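UDP-N-acetylglucosamine 3-dehydrogenase (Acidithiobacillus ferrooxidans, PDB 7BVJ) catalyses the NAD(+)-dependent oxidation of the glucosamine 3-position of UDP-N-acetylglucosamine to a ketone, a step in the biosynthesis of lipid A. Local coordinates at residues A[111-123]-A[285-297]. Sequence-based numbering, arbitrary orientation.
Sequences HLVLAIGHIKRVH and PVFCDGVAGRRVL
Arg121 lays its guanidinium over the thiol of Cys288, whose SG sits 3.8 Å from the group's plane, above its centre. The arginine chain runs extended from CG to NE. Its NH1 reaches Phe287 O at 2.8 Å, a weak bond because the N-H points well off the acceptor (129°). NE forms a salt bridge with Asp167 of helix 157-173. NH2 lies against Ala292 CB and comes near Arg295 NH2, a like charge that Asp167 probably helps to offset. Replacing Arg121 with an alanine is likely to leave Asp167 without this partner, take the NH1 bond from Phe287 O and uncover one side of the Cys288 thiol. With chi1 at 176°, Cys288 turns SG away from its own amide nitrogen, which also brings it to the edge of the His118 ring, 3.6 Å from CD2. His118 NE2 meets Val296 CG1 at 3.4 Å. A water in the ring plane links the same NE2 to Gly293 O.

Strand 114-117 is the last strand of the parallel Rossmann sheet, bonded on one side to strand 86-90. Residues 286-290 run along its other side and lead into the C-terminal helix, so the chain returns to the NAD-binding domain of this Gfo/Idh/MocA enzyme. Ile116 N donates to Cys288 O (3.0 Å, 162°), while Gly290 N reaches Leu114 O only weakly. Asp289 is the N-cap of the helix, and its OD1 accepts from Ala292 N at 2.9 Å. Gly290 and Gly293 let the helix come close. Leu114 CG rests on Gly290 CA and Ile116 CG1 on Gly293 CA. The Phe287 ring packs against the backbone of the turn after the strand. Its CZ is 3.1 Å from Ile116 O. His118 N lies at the ring edge, in its plane. Val122 CG1 and Ala115 CB also touch this ring, and Val286 CG2 packs on Ala115 CB.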
loop_
_atom_site.group_PDB
_atom_site.type_symbol
_atom_site.label_atom_id
_atom_site.label_comp_id
_atom_site.label_asym_id
_atom_site.label_seq_id
_atom_site.Cartn_x
_atom_site.Cartn_y
_atom_site.Cartn_z
ATOM N N HIS A 111 -15.032 -2.720 17.883
ATOM C CA HIS A 111 -15.845 -2.920 16.688
ATOM C C HIS A 111 -15.645 -1.764 15.705
ATOM O O HIS A 111 -16.597 -1.165 15.204
ATOM C CB HIS A 111 -17.326 -3.105 17.045
ATOM C CG HIS A 111 -17.592 -4.277 17.941
ATOM N ND1 HIS A 111 -18.160 -4.147 19.191
ATOM C CD2 HIS A 111 -17.367 -5.604 17.768
ATOM C CE1 HIS A 111 -18.275 -5.340 19.749
ATOM N NE2 HIS A 111 -17.799 -6.241 18.907
ATOM N N LEU A 112 -14.378 -1.465 15.422
ATOM C CA LEU A 112 -13.977 -0.402 14.513
ATOM C C LEU A 112 -13.408 -0.996 13.232
ATOM O O LEU A 112 -12.839 -2.092 13.237
ATOM C CB LEU A 112 -12.925 0.509 15.164
ATOM C CG LEU A 112 -13.375 1.321 16.387
ATOM C CD1 LEU A 112 -12.210 2.160 16.959
ATOM C CD2 LEU A 112 -14.586 2.181 16.025
ATOM N N VAL A 113 -13.569 -0.266 12.128
ATOM C CA VAL A 113 -12.931 -0.654 10.872
ATOM C C VAL A 113 -11.491 -0.170 10.903
ATOM O O VAL A 113 -11.216 1.002 11.196
ATOM C CB VAL A 113 -13.682 -0.078 9.658
ATOM C CG1 VAL A 113 -12.842 -0.218 8.402
ATOM C CG2 VAL A 113 -15.023 -0.784 9.476
ATOM N N LEU A 114 -10.572 -1.073 10.613
ATOM C CA LEU A 114 -9.150 -0.786 10.571
ATOM C C LEU A 114 -8.680 -1.115 9.162
ATOM O O LEU A 114 -8.731 -2.275 8.742
ATOM C CB LEU A 114 -8.418 -1.605 11.632
ATOM C CG LEU A 114 -6.900 -1.685 11.706
ATOM C CD1 LEU A 114 -6.263 -0.292 11.754
ATOM C CD2 LEU A 114 -6.541 -2.492 12.938
ATOM N N ALA A 115 -8.268 -0.092 8.423
ATOM C CA ALA A 115 -7.779 -0.253 7.067
ATOM C C ALA A 115 -6.365 0.304 6.978
ATOM O O ALA A 115 -6.030 1.297 7.638
ATOM C CB ALA A 115 -8.700 0.430 6.052
ATOM N N ILE A 116 -5.531 -0.360 6.185
ATOM C CA ILE A 116 -4.171 0.081 5.913
ATOM C C ILE A 116 -4.127 0.563 4.470
ATOM O O ILE A 116 -4.715 -0.064 3.581
ATOM C CB ILE A 116 -3.142 -1.045 6.158
ATOM C CG1 ILE A 116 -3.414 -1.755 7.483
ATOM C CG2 ILE A 116 -1.723 -0.486 6.177
ATOM C CD1 ILE A 116 -3.502 -0.820 8.691
ATOM N N GLY A 117 -3.431 1.674 4.237
ATOM C CA GLY A 117 -3.333 2.259 2.912
ATOM C C GLY A 117 -2.411 1.547 1.936
ATOM O O GLY A 117 -1.367 2.082 1.554
ATOM N N HIS A 118 -2.803 0.349 1.494
ATOM C CA HIS A 118 -2.036 -0.404 0.509
ATOM C C HIS A 118 -2.660 -0.173 -0.862
ATOM O O HIS A 118 -3.405 -1.004 -1.402
ATOM C CB HIS A 118 -1.978 -1.875 0.897
ATOM C CG HIS A 118 -0.916 -2.164 1.908
ATOM N ND1 HIS A 118 0.425 -2.043 1.622
ATOM C CD2 HIS A 118 -0.994 -2.523 3.211
ATOM C CE1 HIS A 118 1.132 -2.347 2.695
ATOM N NE2 HIS A 118 0.295 -2.636 3.676
ATOM N N ILE A 119 -2.280 0.969 -1.444
ATOM C CA ILE A 119 -2.961 1.549 -2.597
ATOM C C ILE A 119 -2.949 0.629 -3.820
ATOM O O ILE A 119 -3.923 0.610 -4.588
ATOM C CB ILE A 119 -2.357 2.936 -2.916
ATOM C CG1 ILE A 119 -3.246 3.700 -3.906
ATOM C CG2 ILE A 119 -0.898 2.825 -3.417
ATOM C CD1 ILE A 119 -3.186 5.216 -3.768
ATOM N N LYS A 120 -1.898 -0.173 -4.011
ATOM C CA LYS A 120 -1.669 -1.016 -5.218
ATOM C C LYS A 120 -2.771 -2.062 -5.363
ATOM O O LYS A 120 -2.936 -2.557 -6.401
ATOM C CB LYS A 120 -0.299 -1.684 -5.123
ATOM C CG LYS A 120 0.762 -1.258 -6.105
ATOM C CD LYS A 120 1.400 0.040 -5.793
ATOM C CE LYS A 120 0.982 1.088 -6.798
ATOM N NZ LYS A 120 1.400 2.429 -6.363
ATOM N N ARG A 121 -3.471 -2.365 -4.292
ATOM C CA ARG A 121 -4.570 -3.312 -4.380
ATOM C C ARG A 121 -5.706 -2.775 -5.230
ATOM O O ARG A 121 -6.441 -3.570 -5.827
ATOM C CB ARG A 121 -5.106 -3.657 -2.997
ATOM C CG ARG A 121 -4.173 -4.425 -2.099
ATOM C CD ARG A 121 -4.921 -4.962 -0.916
ATOM N NE ARG A 121 -4.098 -5.833 -0.079
ATOM C CZ ARG A 121 -4.603 -6.781 0.699
ATOM N NH1 ARG A 121 -5.911 -6.951 0.744
ATOM N NH2 ARG A 121 -3.815 -7.544 1.431
ATOM N N VAL A 122 -5.899 -1.452 -5.282
ATOM C CA VAL A 122 -7.004 -0.887 -6.057
ATOM C C VAL A 122 -6.540 -0.411 -7.431
ATOM O O VAL A 122 -7.328 0.174 -8.184
ATOM C CB VAL A 122 -7.748 0.231 -5.283
ATOM C CG1 VAL A 122 -8.131 -0.220 -3.875
ATOM C CG2 VAL A 122 -6.949 1.508 -5.220
ATOM N N HIS A 123 -5.284 -0.680 -7.787
ATOM C CA HIS A 123 -4.802 -0.388 -9.129
ATOM C C HIS A 123 -5.673 -1.096 -10.167
ATOM O O HIS A 123 -6.078 -2.244 -9.954
ATOM C CB HIS A 123 -3.345 -0.827 -9.291
ATOM C CG HIS A 123 -2.686 -0.248 -10.504
ATOM N ND1 HIS A 123 -2.935 -0.711 -11.777
ATOM C CD2 HIS A 123 -1.828 0.791 -10.645
ATOM C CE1 HIS A 123 -2.245 0.005 -12.649
ATOM N NE2 HIS A 123 -1.563 0.923 -11.987
ATOM N N PRO A 285 -16.376 -5.980 4.229
ATOM C CA PRO A 285 -14.926 -6.013 4.470
ATOM C C PRO A 285 -14.174 -5.003 3.616
ATOM O O PRO A 285 -14.499 -4.760 2.452
ATOM C CB PRO A 285 -14.539 -7.455 4.118
ATOM C CG PRO A 285 -15.632 -7.926 3.203
ATOM C CD PRO A 285 -16.872 -7.267 3.706
ATOM N N VAL A 286 -13.157 -4.410 4.220
ATOM C CA VAL A 286 -12.413 -3.339 3.588
ATOM C C VAL A 286 -11.320 -3.922 2.689
ATOM O O VAL A 286 -10.922 -5.077 2.826
ATOM C CB VAL A 286 -11.851 -2.420 4.691
ATOM C CG1 VAL A 286 -10.561 -3.014 5.301
ATOM C CG2 VAL A 286 -11.671 -1.007 4.199
ATOM N N PHE A 287 -10.840 -3.113 1.735
ATOM C CA PHE A 287 -9.907 -3.622 0.725
ATOM C C PHE A 287 -8.614 -4.166 1.343
ATOM O O PHE A 287 -8.020 -5.112 0.802
ATOM C CB PHE A 287 -9.560 -2.524 -0.281
ATOM C CG PHE A 287 -8.623 -1.507 0.285
ATOM C CD1 PHE A 287 -9.098 -0.517 1.146
ATOM C CD2 PHE A 287 -7.258 -1.577 0.030
ATOM C CE1 PHE A 287 -8.236 0.396 1.707
ATOM C CE2 PHE A 287 -6.389 -0.659 0.593
ATOM C CZ PHE A 287 -6.881 0.320 1.436
ATOM N N CYS A 288 -8.144 -3.581 2.447
ATOM C CA CYS A 288 -6.976 -4.123 3.139
ATOM C C CYS A 288 -7.126 -3.805 4.615
ATOM O O CYS A 288 -7.041 -2.630 4.997
ATOM C CB CYS A 288 -5.674 -3.550 2.581
ATOM S SG CYS A 288 -4.188 -4.086 3.461
ATOM N N ASP A 289 -7.322 -4.837 5.443
ATOM C CA ASP A 289 -7.561 -4.588 6.856
ATOM C C ASP A 289 -6.268 -4.716 7.659
ATOM O O ASP A 289 -5.191 -4.954 7.108
ATOM C CB ASP A 289 -8.674 -5.499 7.383
ATOM C CG ASP A 289 -8.254 -6.967 7.538
ATOM O OD1 ASP A 289 -7.076 -7.334 7.321
ATOM O OD2 ASP A 289 -9.144 -7.770 7.894
ATOM N N GLY A 290 -6.388 -4.556 8.984
ATOM C CA GLY A 290 -5.225 -4.648 9.852
ATOM C C GLY A 290 -4.502 -5.980 9.743
ATOM O O GLY A 290 -3.267 -6.030 9.765
ATOM N N VAL A 291 -5.263 -7.072 9.605
ATOM C CA VAL A 291 -4.680 -8.414 9.537
ATOM C C VAL A 291 -3.770 -8.539 8.323
ATOM O O VAL A 291 -2.616 -8.975 8.430
ATOM C CB VAL A 291 -5.794 -9.477 9.533
ATOM C CG1 VAL A 291 -5.211 -10.851 9.282
ATOM C CG2 VAL A 291 -6.551 -9.440 10.862
ATOM N N ALA A 292 -4.258 -8.103 7.162
ATOM C CA ALA A 292 -3.449 -8.122 5.953
ATOM C C ALA A 292 -2.252 -7.177 6.057
ATOM O O ALA A 292 -1.144 -7.499 5.588
ATOM C CB ALA A 292 -4.317 -7.745 4.758
ATOM N N GLY A 293 -2.467 -5.989 6.641
ATOM C CA GLY A 293 -1.366 -5.061 6.826
ATOM C C GLY A 293 -0.241 -5.681 7.627
ATOM O O GLY A 293 0.928 -5.590 7.252
ATOM N N ARG A 294 -0.594 -6.369 8.717
ATOM C CA ARG A 294 0.398 -7.030 9.561
ATOM C C ARG A 294 1.063 -8.194 8.831
ATOM O O ARG A 294 2.269 -8.409 8.983
ATOM C CB ARG A 294 -0.262 -7.501 10.863
ATOM C CG ARG A 294 0.686 -8.124 11.868
ATOM C CD ARG A 294 0.479 -9.631 12.017
ATOM N NE ARG A 294 1.088 -10.146 13.243
ATOM C CZ ARG A 294 2.199 -10.876 13.293
ATOM N NH1 ARG A 294 2.833 -11.205 12.174
ATOM N NH2 ARG A 294 2.676 -11.288 14.465
ATOM N N ARG A 295 0.294 -8.967 8.053
ATOM C CA ARG A 295 0.875 -10.038 7.237
ATOM C C ARG A 295 2.009 -9.508 6.372
ATOM O O ARG A 295 3.144 -10.028 6.396
ATOM C CB ARG A 295 -0.207 -10.679 6.347
ATOM C CG ARG A 295 -0.933 -11.881 6.949
ATOM C CD ARG A 295 -1.467 -12.870 5.875
ATOM N NE ARG A 295 -1.431 -12.280 4.540
ATOM C CZ ARG A 295 -2.432 -11.600 3.986
ATOM N NH1 ARG A 295 -3.574 -11.440 4.653
ATOM N NH2 ARG A 295 -2.293 -11.077 2.767
ATOM N N VAL A 296 1.718 -8.474 5.582
ATOM C CA VAL A 296 2.773 -7.923 4.685
ATOM C C VAL A 296 3.881 -7.279 5.520
ATOM O O VAL A 296 4.994 -7.340 5.082
ATOM C CB VAL A 296 2.267 -7.032 3.532
ATOM C CG1 VAL A 296 1.555 -5.784 3.960
ATOM C CG2 VAL A 296 3.376 -6.716 2.567
ATOM N N LEU A 297 3.542 -6.659 6.651
ATOM C CA LEU A 297 4.554 -6.040 7.506
ATOM C C LEU A 297 5.560 -7.067 8.017
ATOM O O LEU A 297 6.768 -6.806 8.027
ATOM C CB LEU A 297 3.892 -5.322 8.685
ATOM C CG LEU A 297 4.869 -4.751 9.722
ATOM C CD1 LEU A 297 5.604 -3.530 9.185
ATOM C CD2 LEU A 297 4.180 -4.417 11.033
HETATM O O HOH W 1 1.621 -2.743 6.164
#